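Local coordinates for foldase protein PrsA (Streptococcus pneumoniae, PDB 5TVL) that probably helps secreted proteins fold once they have crossed the cell membrane, and belongs to the parvulin-type peptidyl-prolyl cis-trans isomerases, at residues Val99-Leu104 with Val233-Lys238; Glu107-Ala112 with Lys229-Ile234; Lys111-Tyr116 with Thr217-Asn222; Glu115-Val120 with Phe169-Thr174. All coordinates share one frame; numbering follows the deposited sequence.

The four contacts lie close together, from the helical part of the protein to the edge of the parvulin-type sheet. Contacts 1 and 2 use the same helix, 227-239, and their centres lie about 9 Å apart. The salt bridge from Glu101 OE2 to Lys231 NZ, 2.9 Å, ties them together. Contacts 2 and 3 share helix 106-115, with centres about 10 Å apart. Contact 4 shares Tyr116 with contact 3, again about 10 Å between centres. Thr217 OG1 lies 2.7 Å from Asp119 O, a probable hydrogen bond linking contacts 3 and 4. Contacts 2 and 4 also touch directly, through Lys229 and Leu230 on Tyr116. In sequence, both segments of contacts 3 and 4 fall between those of contact 1.

Contact 1: Val99-Leu104 with Val233-Lys238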
loop_
_atom_site.group_PDB
_atom_site.type_symbol
_atom_site.label_atom_id
_atom_site.label_comp_id
_atom_site.label_asym_id
_atom_site.label_seq_id
_atom_site.Cartn_x
_atom_site.Cartn_y
_atom_site.Cartn_z
ATOM N N VAL A 99 -15.564 -8.721 -9.999
ATOM C CA VAL A 99 -14.970 -10.044 -9.770
ATOM C C VAL A 99 -14.605 -10.215 -8.288
ATOM O O VAL A 99 -14.758 -11.307 -7.734
ATOM C CB VAL A 99 -13.753 -10.310 -10.696
ATOM C CG1 VAL A 99 -13.116 -11.665 -10.394
ATOM C CG2 VAL A 99 -14.176 -10.253 -12.160
ATOM N N ALA A 100 -14.142 -9.137 -7.652
ATOM C CA ALA A 100 -13.877 -9.137 -6.209
ATOM C C ALA A 100 -15.154 -9.392 -5.406
ATOM O O ALA A 100 -15.140 -10.178 -4.464
ATOM C CB ALA A 100 -13.236 -7.824 -5.783
ATOM N N GLU A 101 -16.243 -8.719 -5.786
ATOM C CA GLU A 101 -17.578 -8.972 -5.220
ATOM C C GLU A 101 -18.049 -10.413 -5.461
ATOM O O GLU A 101 -18.593 -11.047 -4.557
ATOM C CB GLU A 101 -18.617 -7.995 -5.793
ATOM C CG GLU A 101 -18.601 -6.615 -5.156
ATOM C CD GLU A 101 -19.657 -5.685 -5.731
ATOM O OE1 GLU A 101 -19.709 -5.520 -6.970
ATOM O OE2 GLU A 101 -20.432 -5.108 -4.939
ATOM N N ALA A 102 -17.840 -10.908 -6.682
ATOM C CA ALA A 102 -18.215 -12.278 -7.062
ATOM C C ALA A 102 -17.399 -13.365 -6.353
ATOM O O ALA A 102 -17.899 -14.470 -6.150
ATOM C CB ALA A 102 -18.105 -12.452 -8.571
ATOM N N GLU A 103 -16.153 -13.054 -5.994
ATOM C CA GLU A 103 -15.259 -13.999 -5.301
ATOM C C GLU A 103 -15.282 -13.891 -3.763
ATOM O O GLU A 103 -14.558 -14.633 -3.090
ATOM C CB GLU A 103 -13.821 -13.849 -5.828
ATOM C CG GLU A 103 -13.642 -14.370 -7.251
ATOM C CD GLU A 103 -12.251 -14.140 -7.824
ATOM O OE1 GLU A 103 -11.358 -13.648 -7.098
ATOM O OE2 GLU A 103 -12.050 -14.460 -9.016
ATOM N N LEU A 104 -16.100 -12.991 -3.207
ATOM C CA LEU A 104 -16.272 -12.900 -1.750
ATOM C C LEU A 104 -16.788 -14.227 -1.196
ATOM O O LEU A 104 -17.852 -14.702 -1.605
ATOM C CB LEU A 104 -17.256 -11.789 -1.356
ATOM C CG LEU A 104 -16.810 -10.329 -1.439
ATOM C CD1 LEU A 104 -18.005 -9.418 -1.203
ATOM C CD2 LEU A 104 -15.698 -10.021 -0.450
ATOM N N VAL A 233 -13.820 -2.818 2.772
ATOM C CA VAL A 233 -12.395 -3.031 3.097
ATOM C C VAL A 233 -11.787 -4.230 2.361
ATOM O O VAL A 233 -10.608 -4.197 2.002
ATOM C CB VAL A 233 -12.112 -3.143 4.621
ATOM C CG1 VAL A 233 -12.545 -1.871 5.342
ATOM C CG2 VAL A 233 -12.751 -4.378 5.253
ATOM N N ILE A 234 -12.587 -5.275 2.142
ATOM C CA ILE A 234 -12.158 -6.431 1.339
ATOM C C ILE A 234 -12.043 -6.056 -0.148
ATOM O O ILE A 234 -11.120 -6.516 -0.831
ATOM C CB ILE A 234 -13.103 -7.650 1.529
ATOM C CG1 ILE A 234 -13.043 -8.142 2.980
ATOM C CG2 ILE A 234 -12.732 -8.797 0.584
ATOM C CD1 ILE A 234 -14.189 -9.044 3.381
ATOM N N LEU A 235 -12.969 -5.228 -0.638
ATOM C CA LEU A 235 -12.976 -4.815 -2.048
ATOM C C LEU A 235 -11.852 -3.832 -2.378
ATOM O O LEU A 235 -11.162 -4.008 -3.380
ATOM C CB LEU A 235 -14.334 -4.223 -2.451
ATOM C CG LEU A 235 -15.518 -5.194 -2.546
ATOM C CD1 LEU A 235 -16.799 -4.415 -2.808
ATOM C CD2 LEU A 235 -15.319 -6.262 -3.613
ATOM N N THR A 236 -11.668 -2.810 -1.539
ATOM C CA THR A 236 -10.592 -1.825 -1.738
ATOM C C THR A 236 -9.184 -2.430 -1.603
ATOM O O THR A 236 -8.231 -1.894 -2.176
ATOM C CB THR A 236 -10.719 -0.615 -0.788
ATOM O OG1 THR A 236 -10.886 -1.072 0.558
ATOM C CG2 THR A 236 -11.904 0.259 -1.180
ATOM N N GLN A 237 -9.058 -3.528 -0.852
ATOM C CA GLN A 237 -7.806 -4.295 -0.786
ATOM C C GLN A 237 -7.488 -4.898 -2.151
ATOM O O GLN A 237 -6.394 -4.703 -2.675
ATOM C CB GLN A 237 -7.909 -5.408 0.262
ATOM C CG GLN A 237 -6.639 -6.224 0.486
ATOM C CD GLN A 237 -6.918 -7.537 1.200
ATOM O OE1 GLN A 237 -6.559 -8.610 0.712
ATOM N NE2 GLN A 237 -7.579 -7.459 2.353
ATOM N N LYS A 238 -8.458 -5.618 -2.716
ATOM C CA LYS A 238 -8.323 -6.232 -4.048
ATOM C C LYS A 238 -8.161 -5.191 -5.162
ATOM O O LYS A 238 -7.497 -5.457 -6.165
ATOM C CB LYS A 238 -9.533 -7.120 -4.359
ATOM C CG LYS A 238 -9.671 -8.351 -3.474
ATOM C CD LYS A 238 -8.653 -9.422 -3.831
ATOM C CE LYS A 238 -8.932 -10.726 -3.101
ATOM N NZ LYS A 238 -10.073 -11.481 -3.692
#
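Leu235 and Leu104 both carry CG beside the backbone N and opposite the carbonyl carbon, with chi1 at -70° and -75°. These torsions turn each branched end toward the facing segment, Leu235 to Ala100 and Leu104 to Ile234. Leu235 reaches the last turn of helix 79-102. Leu235 CD2 lies 3.4 Å from Ala100 CB. The same methyl, Leu235 CD2, is near the backbone of the next residue, at 3.4 Å from Glu101 N. Both Leu235 methyls touch Glu101 CG, with Leu235 CD1 3.7 Å from Glu101 CG. The carboxylate of Glu101 extends past this packing and forms a salt bridge with Lys231 on the facing helix.

Leu104 has already left the helix. Leu104 CD2 meets Ile234 CG2 at 3.4 Å, the two side chains crossing obliquely. Lys238 CB also touches Ala100, 4.0 Å from Ala100 CB. The lysine chain is bent, and Lys238 NZ ends 4.2 Å from Glu103 OE1. The charges are opposite and may attract each other, but the gap is too long for a salt bridge. No hydrogen bond crosses the contact, so apolar packing carries it.

The contact joins the C-terminal end of helix 79-102 to helix 227-239, which follows the parvulin-type sheet in the chain. Helix 242-255 packs alongside, with Phe244 touching Ala100 and Glu103 and making a cation-pi contact with Lys238. Helix 106-115 closes the Leu104 end, where Tyr109 touches Leu104 and Ala112 touches Ile234.

Contact 2: Glu107-Ala112 with Lys229-Ile234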
loop_
_atom_site.group_PDB
_atom_site.type_symbol
_atom_site.label_atom_id
_atom_site.label_comp_id
_atom_site.label_asym_id
_atom_site.label_seq_id
_atom_site.Cartn_x
_atom_site.Cartn_y
_atom_site.Cartn_z
ATOM N N GLU A 107 -15.684 -17.137 4.602
ATOM C CA GLU A 107 -14.409 -17.072 5.339
ATOM C C GLU A 107 -13.695 -15.715 5.249
ATOM O O GLU A 107 -13.075 -15.278 6.221
ATOM C CB GLU A 107 -13.453 -18.180 4.872
ATOM C CG GLU A 107 -13.775 -19.550 5.440
ATOM C CD GLU A 107 -13.567 -19.633 6.946
ATOM O OE1 GLU A 107 -12.516 -19.166 7.440
ATOM O OE2 GLU A 107 -14.460 -20.160 7.640
ATOM N N ALA A 108 -13.769 -15.067 4.088
ATOM C CA ALA A 108 -13.241 -13.710 3.926
ATOM C C ALA A 108 -14.001 -12.736 4.824
ATOM O O ALA A 108 -13.392 -11.946 5.548
ATOM C CB ALA A 108 -13.328 -13.268 2.471
ATOM N N TYR A 109 -15.330 -12.810 4.770
ATOM C CA TYR A 109 -16.203 -12.015 5.645
ATOM C C TYR A 109 -15.984 -12.320 7.126
ATOM O O TYR A 109 -16.010 -11.409 7.953
ATOM C CB TYR A 109 -17.683 -12.240 5.306
ATOM C CG TYR A 109 -18.273 -11.281 4.291
ATOM C CD1 TYR A 109 -18.456 -9.931 4.602
ATOM C CD2 TYR A 109 -18.694 -11.730 3.036
ATOM C CE1 TYR A 109 -19.019 -9.053 3.686
ATOM C CE2 TYR A 109 -19.257 -10.859 2.113
ATOM C CZ TYR A 109 -19.420 -9.523 2.441
ATOM O OH TYR A 109 -19.982 -8.659 1.528
ATOM N N LYS A 110 -15.783 -13.598 7.445
ATOM C CA LYS A 110 -15.593 -14.055 8.828
ATOM C C LYS A 110 -14.282 -13.543 9.412
ATOM O O LYS A 110 -14.248 -13.049 10.541
ATOM C CB LYS A 110 -15.619 -15.585 8.882
ATOM C CG LYS A 110 -15.605 -16.187 10.275
ATOM C CD LYS A 110 -15.843 -17.685 10.201
ATOM C CE LYS A 110 -15.710 -18.343 11.565
ATOM N NZ LYS A 110 -15.665 -19.826 11.456
ATOM N N LYS A 111 -13.212 -13.682 8.631
ATOM C CA LYS A 111 -11.877 -13.200 8.998
ATOM C C LYS A 111 -11.874 -11.686 9.187
ATOM O O LYS A 111 -11.292 -11.180 10.145
ATOM C CB LYS A 111 -10.861 -13.611 7.923
ATOM C CG LYS A 111 -9.402 -13.344 8.265
ATOM C CD LYS A 111 -8.479 -14.223 7.429
ATOM C CE LYS A 111 -7.011 -13.882 7.636
ATOM N NZ LYS A 111 -6.592 -12.669 6.878
ATOM N N ALA A 112 -12.537 -10.973 8.277
ATOM C CA ALA A 112 -12.706 -9.518 8.384
ATOM C C ALA A 112 -13.539 -9.127 9.610
ATOM O O ALA A 112 -13.173 -8.211 10.343
ATOM C CB ALA A 112 -13.340 -8.959 7.115
ATOM N N LYS A 229 -19.405 -2.225 5.801
ATOM C CA LYS A 229 -18.051 -1.750 6.115
ATOM C C LYS A 229 -16.996 -2.840 5.885
ATOM O O LYS A 229 -15.883 -2.541 5.446
ATOM C CB LYS A 229 -17.965 -1.221 7.548
ATOM C CG LYS A 229 -18.702 0.093 7.765
ATOM C CD LYS A 229 -18.434 0.648 9.158
ATOM C CE LYS A 229 -18.878 2.098 9.307
ATOM N NZ LYS A 229 -20.357 2.244 9.386
ATOM N N LEU A 230 -17.353 -4.093 6.172
ATOM C CA LEU A 230 -16.472 -5.235 5.900
ATOM C C LEU A 230 -16.363 -5.538 4.404
ATOM O O LEU A 230 -15.311 -5.962 3.932
ATOM C CB LEU A 230 -16.951 -6.483 6.645
ATOM C CG LEU A 230 -16.960 -6.385 8.172
ATOM C CD1 LEU A 230 -17.632 -7.613 8.772
ATOM C CD2 LEU A 230 -15.554 -6.208 8.726
ATOM N N LYS A 231 -17.457 -5.334 3.671
ATOM C CA LYS A 231 -17.467 -5.489 2.216
ATOM C C LYS A 231 -16.517 -4.495 1.535
ATOM O O LYS A 231 -15.764 -4.887 0.647
ATOM C CB LYS A 231 -18.895 -5.336 1.669
ATOM C CG LYS A 231 -19.057 -5.597 0.177
ATOM C CD LYS A 231 -20.525 -5.790 -0.181
ATOM C CE LYS A 231 -20.773 -5.753 -1.680
ATOM N NZ LYS A 231 -21.001 -4.366 -2.170
ATOM N N THR A 232 -16.539 -3.230 1.964
ATOM C CA THR A 232 -15.706 -2.183 1.344
ATOM C C THR A 232 -14.204 -2.384 1.570
ATOM O O THR A 232 -13.411 -2.140 0.657
ATOM C CB THR A 232 -16.086 -0.762 1.821
ATOM O OG1 THR A 232 -16.040 -0.698 3.250
ATOM C CG2 THR A 232 -17.478 -0.377 1.333
ATOM N N VAL A 233 -13.820 -2.818 2.772
ATOM C CA VAL A 233 -12.395 -3.031 3.097
ATOM C C VAL A 233 -11.787 -4.230 2.361
ATOM O O VAL A 233 -10.608 -4.197 2.002
ATOM C CB VAL A 233 -12.112 -3.143 4.621
ATOM C CG1 VAL A 233 -12.545 -1.871 5.342
ATOM C CG2 VAL A 233 -12.751 -4.378 5.253
ATOM N N ILE A 234 -12.587 -5.275 2.142
ATOM C CA ILE A 234 -12.158 -6.431 1.339
ATOM C C ILE A 234 -12.043 -6.056 -0.148
ATOM O O ILE A 234 -11.120 -6.516 -0.831
ATOM C CB ILE A 234 -13.103 -7.650 1.529
ATOM C CG1 ILE A 234 -13.043 -8.142 2.980
ATOM C CG2 ILE A 234 -12.732 -8.797 0.584
ATOM C CD1 ILE A 234 -14.189 -9.044 3.381
#
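Ile234 projects from helix 227-239 into a shallow hollow on helix 106-115 made by Ala108 and Ala112, one turn apart. Its CD1 methyl is the bump. Ile234 CD1 lies 3.8 Å from Ala112 CB. The backbone also lines the hollow, with Ile234 CD1 3.7 Å from Ala108 O. The axes of segments 107-112 and 229-234 come within 9.9 Å and cross at 106°.

Leu230 lies one turn earlier. Its forked end straddles the backbone of helix 106-115, with CD2 against Ala112 and CD1 toward Tyr109 O. Leu230 CD2 rests 3.5 Å from Ala112 O and 3.9 Å from Ala112 CB. Ala112 therefore meets two branched side chains of the facing helix.

The reverse bump is Tyr109. Its ring reaches over to helix 227-239 with the edge toward Leu230, where Tyr109 CD1 is 4.3 Å from Leu230 CB. The phenol end runs alongside Lys231, both side chains pointing the same way. Lys231 has CG opposite its backbone N (chi1 -175°), which carries CG and CD past the hydroxyl. Lys231 CD is 3.4 Å from Tyr109 OH. Gln74 of a third subunit also packs on Tyr109, and Lys227 makes a cation-pi contact with it.

No hydrogen bond or salt bridge crosses between these segments. The contact rests on shape and van der Waals packing, probably with a hydrophobic contribution. Lys231 gives only its methylenes here, while its ammonium group turns away at the last torsion to pair with Glu101.

Contact 3: Lys111-Tyr116 with Thr217-Asn222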
loop_
_atom_site.group_PDB
_atom_site.type_symbol
_atom_site.label_atom_id
_atom_site.label_comp_id
_atom_site.label_asym_id
_atom_site.label_seq_id
_atom_site.Cartn_x
_atom_site.Cartn_y
_atom_site.Cartn_z
ATOM N N LYS A 111 -13.212 -13.682 8.631
ATOM C CA LYS A 111 -11.877 -13.200 8.998
ATOM C C LYS A 111 -11.874 -11.686 9.187
ATOM O O LYS A 111 -11.292 -11.180 10.145
ATOM C CB LYS A 111 -10.861 -13.611 7.923
ATOM C CG LYS A 111 -9.402 -13.344 8.265
ATOM C CD LYS A 111 -8.479 -14.223 7.429
ATOM C CE LYS A 111 -7.011 -13.882 7.636
ATOM N NZ LYS A 111 -6.592 -12.669 6.878
ATOM N N ALA A 112 -12.537 -10.973 8.277
ATOM C CA ALA A 112 -12.706 -9.518 8.384
ATOM C C ALA A 112 -13.539 -9.127 9.610
ATOM O O ALA A 112 -13.173 -8.211 10.343
ATOM C CB ALA A 112 -13.340 -8.959 7.115
ATOM N N PHE A 113 -14.648 -9.832 9.825
ATOM C CA PHE A 113 -15.504 -9.614 10.999
ATOM C C PHE A 113 -14.744 -9.821 12.313
ATOM O O PHE A 113 -14.943 -9.067 13.266
ATOM C CB PHE A 113 -16.738 -10.531 10.925
ATOM C CG PHE A 113 -17.694 -10.404 12.095
ATOM C CD1 PHE A 113 -18.053 -9.158 12.614
ATOM C CD2 PHE A 113 -18.274 -11.546 12.651
ATOM C CE1 PHE A 113 -18.940 -9.059 13.678
ATOM C CE2 PHE A 113 -19.165 -11.450 13.711
ATOM C CZ PHE A 113 -19.498 -10.205 14.226
ATOM N N ASP A 114 -13.869 -10.827 12.345
ATOM C CA ASP A 114 -13.032 -11.116 13.518
ATOM C C ASP A 114 -12.040 -9.981 13.806
ATOM O O ASP A 114 -11.941 -9.512 14.942
ATOM C CB ASP A 114 -12.275 -12.439 13.314
ATOM C CG ASP A 114 -11.537 -12.900 14.564
ATOM O OD1 ASP A 114 -12.195 -13.093 15.608
ATOM O OD2 ASP A 114 -10.302 -13.082 14.497
ATOM N N GLU A 115 -11.325 -9.546 12.770
ATOM C CA GLU A 115 -10.268 -8.531 12.897
ATOM C C GLU A 115 -10.792 -7.094 13.039
ATOM O O GLU A 115 -10.076 -6.222 13.544
ATOM C CB GLU A 115 -9.306 -8.619 11.702
ATOM C CG GLU A 115 -8.537 -9.935 11.625
ATOM C CD GLU A 115 -7.727 -10.088 10.347
ATOM O OE1 GLU A 115 -7.205 -9.074 9.832
ATOM O OE2 GLU A 115 -7.601 -11.235 9.864
ATOM N N TYR A 116 -12.026 -6.854 12.592
ATOM C CA TYR A 116 -12.634 -5.518 12.635
ATOM C C TYR A 116 -13.017 -5.105 14.056
ATOM O O TYR A 116 -13.538 -5.911 14.822
ATOM C CB TYR A 116 -13.869 -5.476 11.729
ATOM C CG TYR A 116 -14.648 -4.175 11.753
ATOM C CD1 TYR A 116 -14.266 -3.091 10.963
ATOM C CD2 TYR A 116 -15.785 -4.038 12.552
ATOM C CE1 TYR A 116 -14.989 -1.903 10.977
ATOM C CE2 TYR A 116 -16.510 -2.858 12.573
ATOM C CZ TYR A 116 -16.110 -1.795 11.787
ATOM O OH TYR A 116 -16.837 -0.630 11.814
ATOM N N THR A 217 -17.933 1.600 20.915
ATOM C CA THR A 217 -19.057 0.747 20.530
ATOM C C THR A 217 -18.777 -0.687 20.979
ATOM O O THR A 217 -17.648 -1.172 20.854
ATOM C CB THR A 217 -19.296 0.776 19.000
ATOM O OG1 THR A 217 -19.591 2.114 18.583
ATOM C CG2 THR A 217 -20.458 -0.141 18.593
ATOM N N GLU A 218 -19.804 -1.348 21.510
ATOM C CA GLU A 218 -19.721 -2.760 21.880
ATOM C C GLU A 218 -19.856 -3.587 20.605
ATOM O O GLU A 218 -20.826 -3.426 19.862
ATOM C CB GLU A 218 -20.826 -3.120 22.878
ATOM C CG GLU A 218 -20.672 -4.490 23.528
ATOM C CD GLU A 218 -21.777 -4.799 24.531
ATOM O OE1 GLU A 218 -22.054 -3.950 25.405
ATOM O OE2 GLU A 218 -22.363 -5.901 24.451
ATOM N N LYS A 219 -18.880 -4.460 20.354
ATOM C CA LYS A 219 -18.847 -5.259 19.127
ATOM C C LYS A 219 -19.976 -6.296 19.095
ATOM O O LYS A 219 -20.010 -7.210 19.916
ATOM C CB LYS A 219 -17.495 -5.959 18.975
ATOM C CG LYS A 219 -17.313 -6.646 17.631
ATOM C CD LYS A 219 -15.884 -7.113 17.426
ATOM C CE LYS A 219 -15.736 -7.800 16.081
ATOM N NZ LYS A 219 -14.343 -8.266 15.847
ATOM N N SER A 220 -20.885 -6.142 18.133
ATOM C CA SER A 220 -22.043 -7.031 17.979
ATOM C C SER A 220 -21.665 -8.474 17.643
ATOM O O SER A 220 -20.556 -8.756 17.184
ATOM C CB SER A 220 -22.986 -6.491 16.891
ATOM O OG SER A 220 -23.960 -7.451 16.509
ATOM N N SER A 221 -22.620 -9.372 17.879
ATOM C CA SER A 221 -22.502 -10.788 17.524
ATOM C C SER A 221 -22.936 -11.061 16.077
ATOM O O SER A 221 -22.469 -12.025 15.462
ATOM C CB SER A 221 -23.347 -11.635 18.481
ATOM O OG SER A 221 -23.187 -13.020 18.224
ATOM N N ASN A 222 -23.833 -10.226 15.547
ATOM C CA ASN A 222 -24.357 -10.390 14.191
ATOM C C ASN A 222 -23.466 -9.661 13.176
ATOM O O ASN A 222 -23.279 -8.439 13.262
ATOM C CB ASN A 222 -25.800 -9.872 14.113
ATOM C CG ASN A 222 -26.513 -10.281 12.830
ATOM O OD1 ASN A 222 -26.008 -11.081 12.041
ATOM N ND2 ASN A 222 -27.703 -9.732 12.622
#
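Lys219 reaches straight across to the C-terminal end of helix 106-115. CG lies anti to the backbone N (chi1 -172°) and the chain runs extended from there, which carries NZ to the helix end. Lys219 NZ donates to Phe113 O at 2.8 Å and to Tyr116 O at 2.7 Å, lying in the plane of each carbonyl. Asp114 O is also near NZ, but the angle is poor for a hydrogen bond. A positive charge at this helix end probably interacts well with the helix dipole.

Phe113 forms the other close part. Its ring rim is turned to the backbone of the 217-222 loop, with Phe113 CZ 3.5 Å from Ser220 O and 3.7 Å from Ser221 O. This loop links strand 207-216 of the parvulin-type sheet to helix 227-239. It holds an ST turn, in which Asn222 N donates to Ser220 OG at 2.9 Å. Ser220 OG also bonds with Asp225.

Against this grip, the rest is wide. The CB atoms of Asp114, Ser221 and Asn222 point away from the facing segment, and Asp114 OD1 stays 5.3 Å from Lys219 NZ. Lys219 and Ser221 are exposed residues. Separately, a third subunit packs Met77 on Ser221 and Val71 on Asn222.

Contact 4: Glu115-Val120 with Phe169-Thr174; sequences EYTPDV and FDSAST
Val120 and Phe169 form an antiparallel hydrogen-bonded pair, their backbones joined by Val120 N to Phe169 O and Phe169 N to Val120 O, both 3.1 Å. They lie where strands 120-127 and 166-169 pair in the four-stranded antiparallel sheet of the parvulin-type fold. Past the strand ends the segments stay joined. Ser171 N donates to Thr117 O at 3.2 Å. In return Thr117 N donates to the side-chain oxygen Ser171 OG at 3.1 Å, nearly straight at 173°. Ser171 OG sits between its own backbone N and carbonyl carbon (chi1 56°), which faces it to Thr117.

On the buried side, Val120 CG2 lies over one face of the Phe169 ring, offset toward the rim, in a CH-pi contact 4.2 Å from the ring centre. Phe185 of helix 178-186 packs on Val120, and Ala184 of that helix on Phe169.

Near the start of the segment, Tyr116 OH makes a weak hydrogen bond with Asp170 OD1 at 2.7 Å. The phenol ring and the carboxylate are turned 56° apart. Asp119 brings a second carboxylate toward Asp170, two acceptors with no bond between them. Asp119 also gives a CA-H...O contact, with Asp119 CA 3.5 Å from Phe169 O.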
loop_
_atom_site.group_PDB
_atom_site.type_symbol
_atom_site.label_atom_id
_atom_site.label_comp_id
_atom_site.label_asym_id
_atom_site.label_seq_id
_atom_site.Cartn_x
_atom_site.Cartn_y
_atom_site.Cartn_z
ATOM N N GLU A 115 -11.325 -9.546 12.770
ATOM C CA GLU A 115 -10.268 -8.531 12.897
ATOM C C GLU A 115 -10.792 -7.094 13.039
ATOM O O GLU A 115 -10.076 -6.222 13.544
ATOM C CB GLU A 115 -9.306 -8.619 11.702
ATOM C CG GLU A 115 -8.537 -9.935 11.625
ATOM C CD GLU A 115 -7.727 -10.088 10.347
ATOM O OE1 GLU A 115 -7.205 -9.074 9.832
ATOM O OE2 GLU A 115 -7.601 -11.235 9.864
ATOM N N TYR A 116 -12.026 -6.854 12.592
ATOM C CA TYR A 116 -12.634 -5.518 12.635
ATOM C C TYR A 116 -13.017 -5.105 14.056
ATOM O O TYR A 116 -13.538 -5.911 14.822
ATOM C CB TYR A 116 -13.869 -5.476 11.729
ATOM C CG TYR A 116 -14.648 -4.175 11.753
ATOM C CD1 TYR A 116 -14.266 -3.091 10.963
ATOM C CD2 TYR A 116 -15.785 -4.038 12.552
ATOM C CE1 TYR A 116 -14.989 -1.903 10.977
ATOM C CE2 TYR A 116 -16.510 -2.858 12.573
ATOM C CZ TYR A 116 -16.110 -1.795 11.787
ATOM O OH TYR A 116 -16.837 -0.630 11.814
ATOM N N THR A 117 -12.764 -3.834 14.373
ATOM C CA THR A 117 -13.138 -3.214 15.645
ATOM C C THR A 117 -14.071 -2.043 15.311
ATOM O O THR A 117 -13.733 -1.221 14.457
ATOM C CB THR A 117 -11.899 -2.689 16.398
ATOM O OG1 THR A 117 -10.873 -3.688 16.392
ATOM C CG2 THR A 117 -12.233 -2.329 17.837
ATOM N N PRO A 118 -15.243 -1.957 15.978
ATOM C CA PRO A 118 -16.253 -0.965 15.588
ATOM C C PRO A 118 -15.892 0.475 15.958
ATOM O O PRO A 118 -14.855 0.717 16.581
ATOM C CB PRO A 118 -17.494 -1.427 16.355
ATOM C CG PRO A 118 -16.937 -2.028 17.597
ATOM C CD PRO A 118 -15.669 -2.716 17.171
ATOM N N ASP A 119 -16.753 1.414 15.561
ATOM C CA ASP A 119 -16.510 2.845 15.778
ATOM C C ASP A 119 -16.245 3.167 17.247
ATOM O O ASP A 119 -16.995 2.747 18.124
ATOM C CB ASP A 119 -17.682 3.707 15.261
ATOM C CG ASP A 119 -17.559 4.056 13.778
ATOM O OD1 ASP A 119 -16.471 4.495 13.345
ATOM O OD2 ASP A 119 -18.558 3.913 13.043
ATOM N N VAL A 120 -15.153 3.882 17.496
ATOM C CA VAL A 120 -14.861 4.452 18.807
ATOM C C VAL A 120 -14.634 5.951 18.622
ATOM O O VAL A 120 -14.005 6.376 17.651
ATOM C CB VAL A 120 -13.643 3.774 19.494
ATOM C CG1 VAL A 120 -13.787 2.258 19.449
ATOM C CG2 VAL A 120 -12.313 4.195 18.875
ATOM N N PHE A 169 -13.612 6.780 14.607
ATOM C CA PHE A 169 -12.963 5.892 13.624
ATOM C C PHE A 169 -13.134 4.390 13.888
ATOM O O PHE A 169 -13.296 3.961 15.029
ATOM C CB PHE A 169 -11.465 6.224 13.490
ATOM C CG PHE A 169 -10.701 6.215 14.791
ATOM C CD1 PHE A 169 -10.583 7.374 15.554
ATOM C CD2 PHE A 169 -10.065 5.058 15.240
ATOM C CE1 PHE A 169 -9.866 7.373 16.746
ATOM C CE2 PHE A 169 -9.349 5.052 16.431
ATOM C CZ PHE A 169 -9.248 6.211 17.184
ATOM N N ASP A 170 -13.102 3.613 12.804
ATOM C CA ASP A 170 -13.047 2.152 12.857
ATOM C C ASP A 170 -11.594 1.717 12.993
ATOM O O ASP A 170 -10.686 2.545 13.023
ATOM C CB ASP A 170 -13.592 1.533 11.561
ATOM C CG ASP A 170 -15.039 1.856 11.306
ATOM O OD1 ASP A 170 -15.841 1.821 12.260
ATOM O OD2 ASP A 170 -15.386 2.109 10.133
ATOM N N SER A 171 -11.386 0.405 13.060
ATOM C CA SER A 171 -10.076 -0.198 12.819
ATOM C C SER A 171 -9.607 0.028 11.382
ATOM O O SER A 171 -8.410 0.158 11.138
ATOM C CB SER A 171 -10.134 -1.702 13.075
ATOM O OG SER A 171 -11.138 -2.308 12.273
ATOM N N ALA A 172 -10.555 0.059 10.443
ATOM C CA ALA A 172 -10.272 0.243 9.012
ATOM C C ALA A 172 -10.043 1.691 8.549
ATOM O O ALA A 172 -9.812 1.915 7.358
ATOM C CB ALA A 172 -11.394 -0.379 8.192
ATOM N N SER A 173 -10.108 2.665 9.460
ATOM C CA SER A 173 -9.852 4.068 9.109
ATOM C C SER A 173 -8.388 4.315 8.720
ATOM O O SER A 173 -7.473 4.041 9.500
ATOM C CB SER A 173 -10.238 4.993 10.268
ATOM O OG SER A 173 -9.984 6.353 9.950
ATOM N N THR A 174 -8.188 4.831 7.508
ATOM C CA THR A 174 -6.878 5.294 7.039
ATOM C C THR A 174 -6.608 6.762 7.411
ATOM O O THR A 174 -5.509 7.267 7.174
ATOM C CB THR A 174 -6.750 5.132 5.511
ATOM O OG1 THR A 174 -7.834 5.809 4.863
ATOM C CG2 THR A 174 -6.778 3.659 5.126
#